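Local structure of protein toll (Drosophila melanogaster, 4LXR) at residues A[675-680]-A[692-697]; A[697-702]-A[722-727]; A[726-731]-A[752-757]; A[734-739]-A[761-766]. The protein acts as the cell-surface receptor for activated Spaetzle, switching on Toll signalling in antifungal immunity and in dorsal-ventral patterning of the embryo. All coordinates share one frame; numbering follows the deposited sequence.

Overall arrangement
Contacts 1 to 3 follow one another along the chain and contact 4 crosses contact 3, all within the last leucine-rich coils and C-terminal cap of the receptor's extracellular part. Contact 1 closes the coil that runs from repeat 17 into strand 691-693 of repeat 18. Contact 2 opens on the residue where contact 1 ends, Asn-697, and closes a longer loop holding helix 704-710 and strand 718-720. Contact 3 begins on the shared pair Trp-726 and Met-727, and its disulfide ties the entry of the cap to strand 753-754. Helix 733-740 of contact 4 lies inside the loop of contact 3 and its partner 761-766 beyond it; strands 753-754 and 761-762 pair antiparallel between the two.

Contact 1 of 4, residues A[675-680]-A[692-697]; sequences NNLTSI and LDISWN. With NAG (2-acetamido-2-deoxy-beta-D-glucopyranose), chain G.
The backbones of Asn-675 and Asn-697 lie on adjacent coils, CA atoms 4.9 Å apart, and the CA-H of Asn-697 points at Asn-675 O (3.3 Å between CA and O). The side chain of Asn-697 carries the contact. With CG anti to the carbonyl carbon (chi1 -85°), its amide turns inside the coil, where OD1 accepts the N-H of Leu-677 at 3.0 Å, in the carbonyl plane and on a lone pair. The same oxygen rests against Leu-677 CB and Asn-675 CB. From the other end of the amide, ND2 donates to Ser-695 O at 2.9 Å and to Leu-672 O. With an alanine in place of Asn-697, the buried N-H of Leu-677 would probably lose its acceptor and the carbonyls of Ser-695 and Leu-672 a common donor. Deeper in, Ile-694 CG2 meets both Leu-677 CD1 and Ile-680 CD1 at 4.3 Å. Asp-693 OD1 holds the turn out of the strand as an Asx turn, taking Ser-695 N and Ser-695 OG together. Asn-676, next to this pair, carries the glycan: its ND2 is bonded to C1 of an N-linked sugar. Asn-675 and Asn-697 are the recurring asparagines of successive leucine-rich repeats, and the contact joins the loop after strand 669-671 to the end of strand 691-693, which lies between, and parallel to, strands 669-671 and 718-720.

Contact 2 of 4, residues A[697-702]-A[722-727]; sequences NHLQML and SGNPWM. With NAG (2-acetamido-2-deoxy-beta-D-glucopyranose), chain G.
Asn-724 OD1 takes the N-H of Leu-699 at 3.1 Å (159° at the hydrogen), the donor tilted slightly from the carbonyl plane, and a weak bond from Asn-697 N. Farther along, Met-727 N gives a nearly straight 2.7 Å bond to Gln-700 O, on a lone pair. Between these bonds the Trp-726 indole lies alongside Leu-699, CH2 being 3.8 Å from Leu-699 CB, while Leu-702 CD1 abuts the ring edge. Nearer solvent, Gln-700 runs beside Met-727, OE1 3.5 Å from Met-727 CE. His-698 NE2 donates to O5 of the sugar on Asn-676 at 3.0 Å, the sugar lying at the ring's edge. A second shell sets these groups: Asn-724 ND2 donates to Ile-694 O and Leu-721 O, Trp-726 NE1 also to Leu-721 O, and Pro-725 centres an inverse gamma turn. A serine at Asn-724 would probably be too short to reach both sides, leaving Leu-699 N without this acceptor and the carbonyls of Ile-694 and Leu-721 without this donor. The contact seats the start of the C-terminal cap on repeat 18, joining the loop between strand 691-693 and helix 704-710 to that between strand 718-720 and helix 733-740.

Contact 3 of 4, residues A[726-731]-A[752-757]; sequences WMCDCT and MMCVNA
Cys-728 and Cys-754 are joined SG to SG at 2.0 Å (chi3 -77°), the covalent centre of the tight part of this contact. Next to it, Val-755 N donates to Trp-726 O at 3.2 Å, almost straight and nearly along the C=O axis. The indole of Trp-726 fills the inner side. Met-752 runs extended to SD and then bends (chi3 69°), which lays its CE methyl over the five-membered ring in a CH-pi contact, 4.3 Å from the centroid. This methyl and Leu-699 O of repeat 18 lie over opposite faces of the ring, so the indole sits between the last repeat and the cap. Met-753 O lies in the ring plane at its edge, 3.4 Å from Trp-726 CD1. The outer side is looser. Val-755 is exposed, and its CG2 rests 3.6 Å from Trp-726 O; beyond it Asn-756 is poorly ordered, near the bent end of Met-727. Cys-730, a little farther along the chain, makes a second disulfide with Cys-772. Paired disulfides of this kind mark the C-terminal caps of leucine-rich repeat proteins. The covalent link probably holds the segment carrying Trp-726 to strand 753-754 even where the exposed edge at Asn-756 is poorly ordered.

Contact 4 of 4, residues A[734-739]-A[761-766]; sequences PLLLFT and TRMVEL
Met-763 reaches toward Leu-736 on an extended chain, CG anti to the backbone N (chi1 -176°), and bends only at chi3 (-65°), which carries its CE toward Leu-735. Leu-736 likewise swings CG away from its own N (chi1 -171°), and the two side chains slide past each other in opposite directions. This is the hydrophobic interior of the C-terminal cap of the leucine-rich repeats, where helix 733-740 faces the short 3-10 segment 763-765 that follows strand 761-762. Packing is tightest between Leu-736 CD1 and Met-763 CG, 3.5 Å apart, closer than usual for two carbons. Met-763 CE lies 4.2 Å from Leu-735 CD2, and its sulfur meets the methyl of Thr-739, whose side chain crosses the methionine at about a right angle. Thr-739 is fixed in rotation because OG1 donates to Leu-736 O, three residues back (2.8 Å), which turns CG2 toward Met-763 SD and satisfies the hydroxyl. No hydrogen bond spans the two segments, so across them the contact is apolar packing. Met-763 also packs on Met-752 and Cys-754, and helix 768-771 adds Thr-768 and Ile-771 against Leu-736. The 3-10 turn is closed by Leu-766 N, which donates to Met-763 O. At the end of that turn, Leu-736 CD2 rests 3.6 Å from Leu-766 O.

Contact 1 of 4, residues A[675-680]-A[692-697]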
# COMPACT_ATOMS: atom_id res chain seq x y z
N ASN A 675 -31.63 -7.03 56.61
CA ASN A 675 -31.86 -5.86 57.44
C ASN A 675 -32.57 -6.20 58.76
O ASN A 675 -32.73 -7.38 59.08
CB ASN A 675 -32.62 -4.80 56.64
CG ASN A 675 -31.70 -4.02 55.71
OD1 ASN A 675 -30.99 -3.13 56.16
ND2 ASN A 675 -31.71 -4.35 54.43
N ASN A 676 -32.96 -5.18 59.52
CA ASN A 676 -33.54 -5.40 60.85
C ASN A 676 -35.05 -5.13 60.91
O ASN A 676 -35.55 -4.66 61.93
CB ASN A 676 -32.85 -4.49 61.88
CG ASN A 676 -31.52 -5.04 62.37
OD1 ASN A 676 -30.72 -5.57 61.59
ND2 ASN A 676 -31.27 -4.92 63.67
N LEU A 677 -35.77 -5.40 59.82
CA LEU A 677 -37.18 -5.03 59.73
C LEU A 677 -38.06 -5.94 60.59
O LEU A 677 -38.00 -7.16 60.44
CB LEU A 677 -37.67 -5.08 58.28
CG LEU A 677 -37.10 -4.04 57.30
CD1 LEU A 677 -37.58 -4.25 55.88
CD2 LEU A 677 -37.44 -2.64 57.79
N THR A 678 -38.87 -5.34 61.45
CA THR A 678 -39.75 -6.13 62.32
C THR A 678 -41.23 -6.12 61.89
O THR A 678 -42.01 -6.95 62.35
CB THR A 678 -39.63 -5.70 63.79
OG1 THR A 678 -39.85 -4.29 63.92
CG2 THR A 678 -38.24 -6.05 64.33
N SER A 679 -41.60 -5.21 61.00
CA SER A 679 -42.98 -5.15 60.53
C SER A 679 -43.07 -4.39 59.21
O SER A 679 -42.26 -3.51 58.93
CB SER A 679 -43.89 -4.51 61.58
OG SER A 679 -43.37 -3.26 62.00
N ILE A 680 -44.05 -4.74 58.39
CA ILE A 680 -44.27 -4.07 57.12
C ILE A 680 -45.69 -3.56 57.02
O ILE A 680 -46.64 -4.34 57.06
CB ILE A 680 -44.04 -5.00 55.93
CG1 ILE A 680 -42.64 -5.63 55.97
CG2 ILE A 680 -44.24 -4.23 54.63
CD1 ILE A 680 -41.50 -4.66 55.69
N LEU A 692 -40.23 -7.12 45.86
CA LEU A 692 -40.00 -6.83 47.27
C LEU A 692 -39.19 -7.97 47.86
O LEU A 692 -39.70 -9.07 48.07
CB LEU A 692 -41.32 -6.68 48.02
CG LEU A 692 -41.32 -6.32 49.50
CD1 LEU A 692 -40.76 -4.92 49.75
CD2 LEU A 692 -42.75 -6.44 50.11
N ASP A 693 -37.92 -7.70 48.15
CA ASP A 693 -37.08 -8.71 48.76
C ASP A 693 -36.91 -8.31 50.21
O ASP A 693 -36.11 -7.42 50.51
CB ASP A 693 -35.73 -8.82 48.05
CG ASP A 693 -34.80 -9.87 48.67
OD1 ASP A 693 -35.08 -10.41 49.77
OD2 ASP A 693 -33.76 -10.17 48.06
N ILE A 694 -37.66 -8.96 51.10
CA ILE A 694 -37.54 -8.72 52.53
C ILE A 694 -37.06 -9.96 53.24
O ILE A 694 -37.40 -10.19 54.41
CB ILE A 694 -38.87 -8.24 53.16
CG1 ILE A 694 -40.03 -9.18 52.78
CG2 ILE A 694 -39.14 -6.78 52.79
CD1 ILE A 694 -41.41 -8.64 53.08
N SER A 695 -36.26 -10.76 52.55
CA SER A 695 -35.63 -11.92 53.17
C SER A 695 -34.56 -11.52 54.19
O SER A 695 -34.03 -10.40 54.15
CB SER A 695 -35.03 -12.85 52.10
OG SER A 695 -34.06 -12.18 51.31
N TRP A 696 -34.26 -12.43 55.11
CA TRP A 696 -33.25 -12.20 56.15
C TRP A 696 -33.46 -10.90 56.90
O TRP A 696 -32.53 -10.11 57.08
CB TRP A 696 -31.83 -12.34 55.58
CG TRP A 696 -31.67 -13.69 54.99
CD1 TRP A 696 -31.78 -14.04 53.67
CD2 TRP A 696 -31.44 -14.91 55.72
NE1 TRP A 696 -31.62 -15.41 53.53
CE2 TRP A 696 -31.41 -15.96 54.77
CE3 TRP A 696 -31.26 -15.22 57.07
CZ2 TRP A 696 -31.19 -17.29 55.14
CZ3 TRP A 696 -31.05 -16.53 57.43
CH2 TRP A 696 -31.02 -17.55 56.47
N ASN A 697 -34.70 -10.68 57.33
CA ASN A 697 -35.02 -9.57 58.21
C ASN A 697 -35.48 -10.12 59.56
O ASN A 697 -35.09 -11.23 59.92
CB ASN A 697 -36.04 -8.64 57.56
CG ASN A 697 -35.36 -7.60 56.65
OD1 ASN A 697 -35.13 -6.48 57.07
ND2 ASN A 697 -35.04 -7.98 55.42
C1 NAG G . -30.04 -5.57 64.01
C2 NAG G . -29.38 -4.93 65.24
C3 NAG G . -28.08 -5.67 65.58
C4 NAG G . -28.31 -7.17 65.70
C5 NAG G . -29.04 -7.69 64.46
C6 NAG G . -29.45 -9.14 64.58
C7 NAG G . -29.99 -2.54 65.25
C8 NAG G . -29.53 -1.15 64.92
N2 NAG G . -29.12 -3.52 65.00
O3 NAG G . -27.54 -5.16 66.79
O4 NAG G . -27.04 -7.80 65.80
O5 NAG G . -30.25 -6.95 64.25
O6 NAG G . -28.86 -9.93 63.56
O7 NAG G . -31.10 -2.77 65.72

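Contact 2 of 4, residues A[697-702]-A[722-727]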
# COMPACT_ATOMS: atom_id res chain seq x y z
N ASN A 697 -34.70 -10.68 57.33
CA ASN A 697 -35.02 -9.57 58.21
C ASN A 697 -35.48 -10.12 59.56
O ASN A 697 -35.09 -11.23 59.92
CB ASN A 697 -36.04 -8.64 57.56
CG ASN A 697 -35.36 -7.60 56.65
OD1 ASN A 697 -35.13 -6.48 57.07
ND2 ASN A 697 -35.04 -7.98 55.42
N HIS A 698 -36.27 -9.36 60.32
CA HIS A 698 -36.74 -9.83 61.63
C HIS A 698 -38.26 -10.01 61.67
O HIS A 698 -38.89 -9.77 62.70
CB HIS A 698 -36.35 -8.85 62.75
CG HIS A 698 -34.87 -8.74 62.99
ND1 HIS A 698 -33.94 -9.41 62.23
CD2 HIS A 698 -34.17 -8.02 63.90
CE1 HIS A 698 -32.73 -9.11 62.67
NE2 HIS A 698 -32.84 -8.27 63.68
N LEU A 699 -38.84 -10.42 60.55
CA LEU A 699 -40.29 -10.43 60.41
C LEU A 699 -40.91 -11.68 61.00
O LEU A 699 -40.39 -12.79 60.84
CB LEU A 699 -40.69 -10.32 58.94
CG LEU A 699 -40.20 -9.11 58.15
CD1 LEU A 699 -40.53 -9.32 56.67
CD2 LEU A 699 -40.84 -7.83 58.66
N GLN A 700 -42.03 -11.51 61.69
CA GLN A 700 -42.71 -12.64 62.30
C GLN A 700 -44.03 -12.93 61.61
O GLN A 700 -44.57 -14.03 61.70
CB GLN A 700 -42.93 -12.38 63.79
CG GLN A 700 -41.64 -12.23 64.56
CD GLN A 700 -41.81 -12.50 66.05
OE1 GLN A 700 -42.73 -13.20 66.45
NE2 GLN A 700 -40.91 -11.95 66.86
N MET A 701 -44.54 -11.94 60.88
CA MET A 701 -45.88 -12.02 60.34
C MET A 701 -46.09 -10.97 59.25
O MET A 701 -45.36 -9.99 59.19
CB MET A 701 -46.87 -11.84 61.50
CG MET A 701 -48.24 -11.27 61.17
SD MET A 701 -48.22 -9.48 61.23
CE MET A 701 -49.98 -9.15 61.21
N LEU A 702 -47.08 -11.19 58.38
CA LEU A 702 -47.45 -10.21 57.36
C LEU A 702 -48.96 -9.98 57.35
O LEU A 702 -49.73 -10.93 57.15
CB LEU A 702 -47.01 -10.70 55.99
CG LEU A 702 -45.90 -10.00 55.22
CD1 LEU A 702 -44.79 -9.50 56.14
CD2 LEU A 702 -45.35 -10.95 54.16
N SER A 722 -37.83 -15.73 52.80
CA SER A 722 -37.10 -16.67 53.65
C SER A 722 -36.13 -15.94 54.57
O SER A 722 -35.88 -14.75 54.40
CB SER A 722 -36.35 -17.73 52.83
OG SER A 722 -35.28 -17.16 52.09
N GLY A 723 -35.59 -16.66 55.55
CA GLY A 723 -34.68 -16.07 56.51
C GLY A 723 -35.37 -15.20 57.55
O GLY A 723 -34.71 -14.45 58.27
N ASN A 724 -36.69 -15.29 57.64
CA ASN A 724 -37.43 -14.54 58.65
C ASN A 724 -37.99 -15.45 59.74
O ASN A 724 -38.39 -16.58 59.46
CB ASN A 724 -38.55 -13.72 58.01
CG ASN A 724 -38.04 -12.51 57.26
OD1 ASN A 724 -37.76 -11.47 57.87
ND2 ASN A 724 -37.92 -12.62 55.95
N PRO A 725 -38.02 -14.97 60.99
CA PRO A 725 -38.57 -15.76 62.10
C PRO A 725 -40.09 -15.76 62.11
O PRO A 725 -40.70 -15.15 63.00
CB PRO A 725 -38.04 -15.04 63.35
CG PRO A 725 -37.84 -13.63 62.92
CD PRO A 725 -37.44 -13.69 61.45
N TRP A 726 -40.70 -16.44 61.14
CA TRP A 726 -42.15 -16.45 61.00
C TRP A 726 -42.85 -17.10 62.20
O TRP A 726 -42.45 -18.16 62.68
CB TRP A 726 -42.56 -17.13 59.69
CG TRP A 726 -42.00 -16.44 58.48
CD1 TRP A 726 -41.05 -16.93 57.63
CD2 TRP A 726 -42.33 -15.13 58.00
NE1 TRP A 726 -40.78 -16.01 56.64
CE2 TRP A 726 -41.55 -14.89 56.85
CE3 TRP A 726 -43.21 -14.13 58.44
CZ2 TRP A 726 -41.63 -13.70 56.13
CZ3 TRP A 726 -43.28 -12.95 57.72
CH2 TRP A 726 -42.49 -12.74 56.58
N MET A 727 -43.89 -16.42 62.69
CA MET A 727 -44.72 -16.92 63.79
C MET A 727 -45.90 -17.68 63.20
O MET A 727 -46.87 -17.08 62.74
CB MET A 727 -45.20 -15.76 64.67
CG MET A 727 -46.19 -16.14 65.76
SD MET A 727 -45.46 -17.19 67.04
CE MET A 727 -43.89 -16.36 67.33
C1 NAG G . -30.04 -5.57 64.01
C2 NAG G . -29.38 -4.93 65.24
C3 NAG G . -28.08 -5.67 65.58
C4 NAG G . -28.31 -7.17 65.70
C5 NAG G . -29.04 -7.69 64.46
C6 NAG G . -29.45 -9.14 64.58
C7 NAG G . -29.99 -2.54 65.25
C8 NAG G . -29.53 -1.15 64.92
N2 NAG G . -29.12 -3.52 65.00
O3 NAG G . -27.54 -5.16 66.79
O4 NAG G . -27.04 -7.80 65.80
O5 NAG G . -30.25 -6.95 64.25
O6 NAG G . -28.86 -9.93 63.56
O7 NAG G . -31.10 -2.77 65.72
O HOH W 1 -32.76 -12.59 59.46

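Contact 3 of 4, residues A[726-731]-A[752-757]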
# COMPACT_ATOMS: atom_id res chain seq x y z
N TRP A 726 -40.70 -16.44 61.14
CA TRP A 726 -42.15 -16.45 61.00
C TRP A 726 -42.85 -17.10 62.20
O TRP A 726 -42.45 -18.16 62.68
CB TRP A 726 -42.56 -17.13 59.69
CG TRP A 726 -42.00 -16.44 58.48
CD1 TRP A 726 -41.05 -16.93 57.63
CD2 TRP A 726 -42.33 -15.13 58.00
NE1 TRP A 726 -40.78 -16.01 56.64
CE2 TRP A 726 -41.55 -14.89 56.85
CE3 TRP A 726 -43.21 -14.13 58.44
CZ2 TRP A 726 -41.63 -13.70 56.13
CZ3 TRP A 726 -43.28 -12.95 57.72
CH2 TRP A 726 -42.49 -12.74 56.58
N MET A 727 -43.89 -16.42 62.69
CA MET A 727 -44.72 -16.92 63.79
C MET A 727 -45.90 -17.68 63.20
O MET A 727 -46.87 -17.08 62.74
CB MET A 727 -45.20 -15.76 64.67
CG MET A 727 -46.19 -16.14 65.76
SD MET A 727 -45.46 -17.19 67.04
CE MET A 727 -43.89 -16.36 67.33
N CYS A 728 -45.79 -19.00 63.19
CA CYS A 728 -46.81 -19.85 62.57
C CYS A 728 -47.84 -20.36 63.57
O CYS A 728 -47.82 -21.51 63.99
CB CYS A 728 -46.15 -21.00 61.78
SG CYS A 728 -45.05 -20.37 60.43
N ASP A 729 -48.75 -19.46 63.95
CA ASP A 729 -49.93 -19.84 64.70
C ASP A 729 -51.15 -19.35 63.92
O ASP A 729 -51.07 -19.13 62.72
CB ASP A 729 -49.92 -19.24 66.10
CG ASP A 729 -49.63 -17.74 66.10
OD1 ASP A 729 -49.51 -17.16 65.00
OD2 ASP A 729 -49.53 -17.16 67.19
N CYS A 730 -52.25 -19.14 64.62
CA CYS A 730 -53.52 -18.93 63.94
C CYS A 730 -53.58 -17.63 63.14
O CYS A 730 -54.35 -17.52 62.18
CB CYS A 730 -54.68 -19.00 64.93
SG CYS A 730 -56.10 -19.80 64.19
N THR A 731 -52.75 -16.67 63.52
CA THR A 731 -52.73 -15.39 62.82
C THR A 731 -51.92 -15.48 61.53
O THR A 731 -51.96 -14.57 60.70
CB THR A 731 -52.17 -14.25 63.72
OG1 THR A 731 -52.35 -12.99 63.06
CG2 THR A 731 -50.69 -14.46 64.00
N MET A 752 -38.75 -20.84 53.53
CA MET A 752 -39.45 -20.21 54.65
C MET A 752 -39.60 -21.18 55.83
O MET A 752 -39.98 -22.34 55.66
CB MET A 752 -40.80 -19.66 54.20
CG MET A 752 -40.70 -18.57 53.14
SD MET A 752 -42.32 -18.18 52.46
CE MET A 752 -43.13 -17.41 53.88
N MET A 753 -39.27 -20.69 57.02
CA MET A 753 -39.24 -21.50 58.23
C MET A 753 -40.18 -20.91 59.27
O MET A 753 -40.24 -19.70 59.44
CB MET A 753 -37.82 -21.53 58.81
CG MET A 753 -36.78 -22.12 57.88
SD MET A 753 -37.16 -23.84 57.42
CE MET A 753 -36.83 -24.70 58.95
N CYS A 754 -40.93 -21.79 59.94
CA CYS A 754 -41.71 -21.47 61.13
C CYS A 754 -40.84 -21.73 62.36
O CYS A 754 -40.34 -22.85 62.53
CB CYS A 754 -42.95 -22.36 61.22
SG CYS A 754 -44.15 -22.12 59.91
N VAL A 755 -40.68 -20.74 63.22
CA VAL A 755 -39.72 -20.88 64.32
C VAL A 755 -40.33 -21.13 65.71
O VAL A 755 -40.09 -20.39 66.64
CB VAL A 755 -38.69 -19.71 64.32
CG1 VAL A 755 -37.95 -19.67 62.98
CG2 VAL A 755 -39.36 -18.37 64.60
N ASN A 756 -41.10 -22.21 65.84
CA ASN A 756 -41.67 -22.59 67.13
C ASN A 756 -41.36 -24.02 67.57
O ASN A 756 -42.27 -24.85 67.68
CB ASN A 756 -43.19 -22.39 67.14
CG ASN A 756 -43.59 -20.94 67.06
OD1 ASN A 756 -42.83 -20.05 67.44
ND2 ASN A 756 -44.80 -20.68 66.57
N ALA A 757 -40.09 -24.31 67.85
CA ALA A 757 -39.70 -25.63 68.34
C ALA A 757 -38.37 -25.60 69.09
O ALA A 757 -37.36 -25.14 68.56
CB ALA A 757 -39.64 -26.63 67.19

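Contact 4 of 4, residues A[734-739]-A[761-766]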
# COMPACT_ATOMS: atom_id res chain seq x y z
N PRO A 734 -53.51 -16.43 56.90
CA PRO A 734 -53.49 -15.76 55.60
C PRO A 734 -52.14 -15.87 54.90
O PRO A 734 -52.13 -16.08 53.69
CB PRO A 734 -53.78 -14.28 55.94
CG PRO A 734 -53.83 -14.20 57.42
CD PRO A 734 -54.11 -15.57 57.94
N LEU A 735 -51.05 -15.73 55.65
CA LEU A 735 -49.71 -15.86 55.08
C LEU A 735 -49.49 -17.28 54.56
O LEU A 735 -48.92 -17.46 53.48
CB LEU A 735 -48.62 -15.48 56.09
CG LEU A 735 -47.17 -15.76 55.67
CD1 LEU A 735 -46.80 -15.04 54.39
CD2 LEU A 735 -46.17 -15.44 56.76
N LEU A 736 -49.95 -18.28 55.30
CA LEU A 736 -49.79 -19.66 54.86
C LEU A 736 -50.53 -19.88 53.55
O LEU A 736 -49.96 -20.42 52.60
CB LEU A 736 -50.22 -20.67 55.94
CG LEU A 736 -49.88 -22.14 55.63
CD1 LEU A 736 -48.37 -22.31 55.53
CD2 LEU A 736 -50.48 -23.16 56.65
N LEU A 737 -51.79 -19.45 53.49
CA LEU A 737 -52.59 -19.59 52.25
C LEU A 737 -51.99 -18.81 51.06
O LEU A 737 -52.00 -19.30 49.93
CB LEU A 737 -54.06 -19.21 52.48
CG LEU A 737 -54.92 -20.14 53.34
CD1 LEU A 737 -56.30 -19.51 53.59
CD2 LEU A 737 -55.05 -21.54 52.73
N PHE A 738 -51.49 -17.60 51.32
CA PHE A 738 -50.80 -16.81 50.30
C PHE A 738 -49.65 -17.61 49.67
O PHE A 738 -49.60 -17.74 48.45
CB PHE A 738 -50.28 -15.49 50.89
CG PHE A 738 -49.43 -14.68 49.94
CD1 PHE A 738 -50.01 -13.92 48.93
CD2 PHE A 738 -48.04 -14.66 50.07
CE1 PHE A 738 -49.21 -13.16 48.05
CE2 PHE A 738 -47.24 -13.90 49.20
CZ PHE A 738 -47.83 -13.16 48.18
N THR A 739 -48.76 -18.14 50.50
CA THR A 739 -47.60 -18.87 50.00
C THR A 739 -48.00 -20.09 49.17
O THR A 739 -47.38 -20.37 48.14
CB THR A 739 -46.64 -19.31 51.12
OG1 THR A 739 -47.29 -20.31 51.93
CG2 THR A 739 -46.20 -18.12 51.97
N THR A 761 -39.43 -25.51 61.62
CA THR A 761 -40.01 -26.43 60.65
C THR A 761 -40.29 -25.69 59.34
O THR A 761 -40.75 -24.56 59.38
CB THR A 761 -41.36 -26.95 61.18
OG1 THR A 761 -41.17 -27.50 62.48
CG2 THR A 761 -41.93 -28.01 60.24
N ARG A 762 -40.02 -26.33 58.20
CA ARG A 762 -40.34 -25.70 56.91
C ARG A 762 -41.82 -25.34 56.82
O ARG A 762 -42.69 -26.15 57.15
CB ARG A 762 -39.99 -26.60 55.73
CG ARG A 762 -38.53 -26.76 55.40
CD ARG A 762 -38.40 -27.47 54.06
NE ARG A 762 -37.13 -28.17 53.93
CZ ARG A 762 -35.98 -27.60 53.58
NH1 ARG A 762 -35.93 -26.30 53.33
NH2 ARG A 762 -34.87 -28.33 53.49
N MET A 763 -42.10 -24.12 56.38
CA MET A 763 -43.47 -23.68 56.25
C MET A 763 -44.27 -24.54 55.27
O MET A 763 -45.46 -24.80 55.50
CB MET A 763 -43.54 -22.20 55.86
CG MET A 763 -44.97 -21.69 55.83
SD MET A 763 -45.15 -19.93 55.55
CE MET A 763 -44.41 -19.26 57.05
N VAL A 764 -43.61 -25.00 54.20
CA VAL A 764 -44.27 -25.90 53.24
C VAL A 764 -44.71 -27.23 53.85
O VAL A 764 -45.48 -27.95 53.23
CB VAL A 764 -43.40 -26.24 51.98
CG1 VAL A 764 -43.19 -25.01 51.12
CG2 VAL A 764 -42.07 -26.87 52.39
N GLU A 765 -44.20 -27.56 55.03
CA GLU A 765 -44.65 -28.76 55.72
C GLU A 765 -45.87 -28.53 56.63
O GLU A 765 -46.42 -29.48 57.19
CB GLU A 765 -43.50 -29.42 56.48
CG GLU A 765 -42.50 -30.09 55.55
CD GLU A 765 -41.40 -30.79 56.29
OE1 GLU A 765 -41.65 -31.30 57.40
OE2 GLU A 765 -40.27 -30.82 55.77
N LEU A 766 -46.29 -27.27 56.77
CA LEU A 766 -47.45 -26.95 57.61
C LEU A 766 -48.74 -26.85 56.82
O LEU A 766 -48.79 -26.22 55.75
CB LEU A 766 -47.25 -25.63 58.39
CG LEU A 766 -46.41 -25.65 59.67
CD1 LEU A 766 -46.87 -26.77 60.58
CD2 LEU A 766 -44.92 -25.80 59.36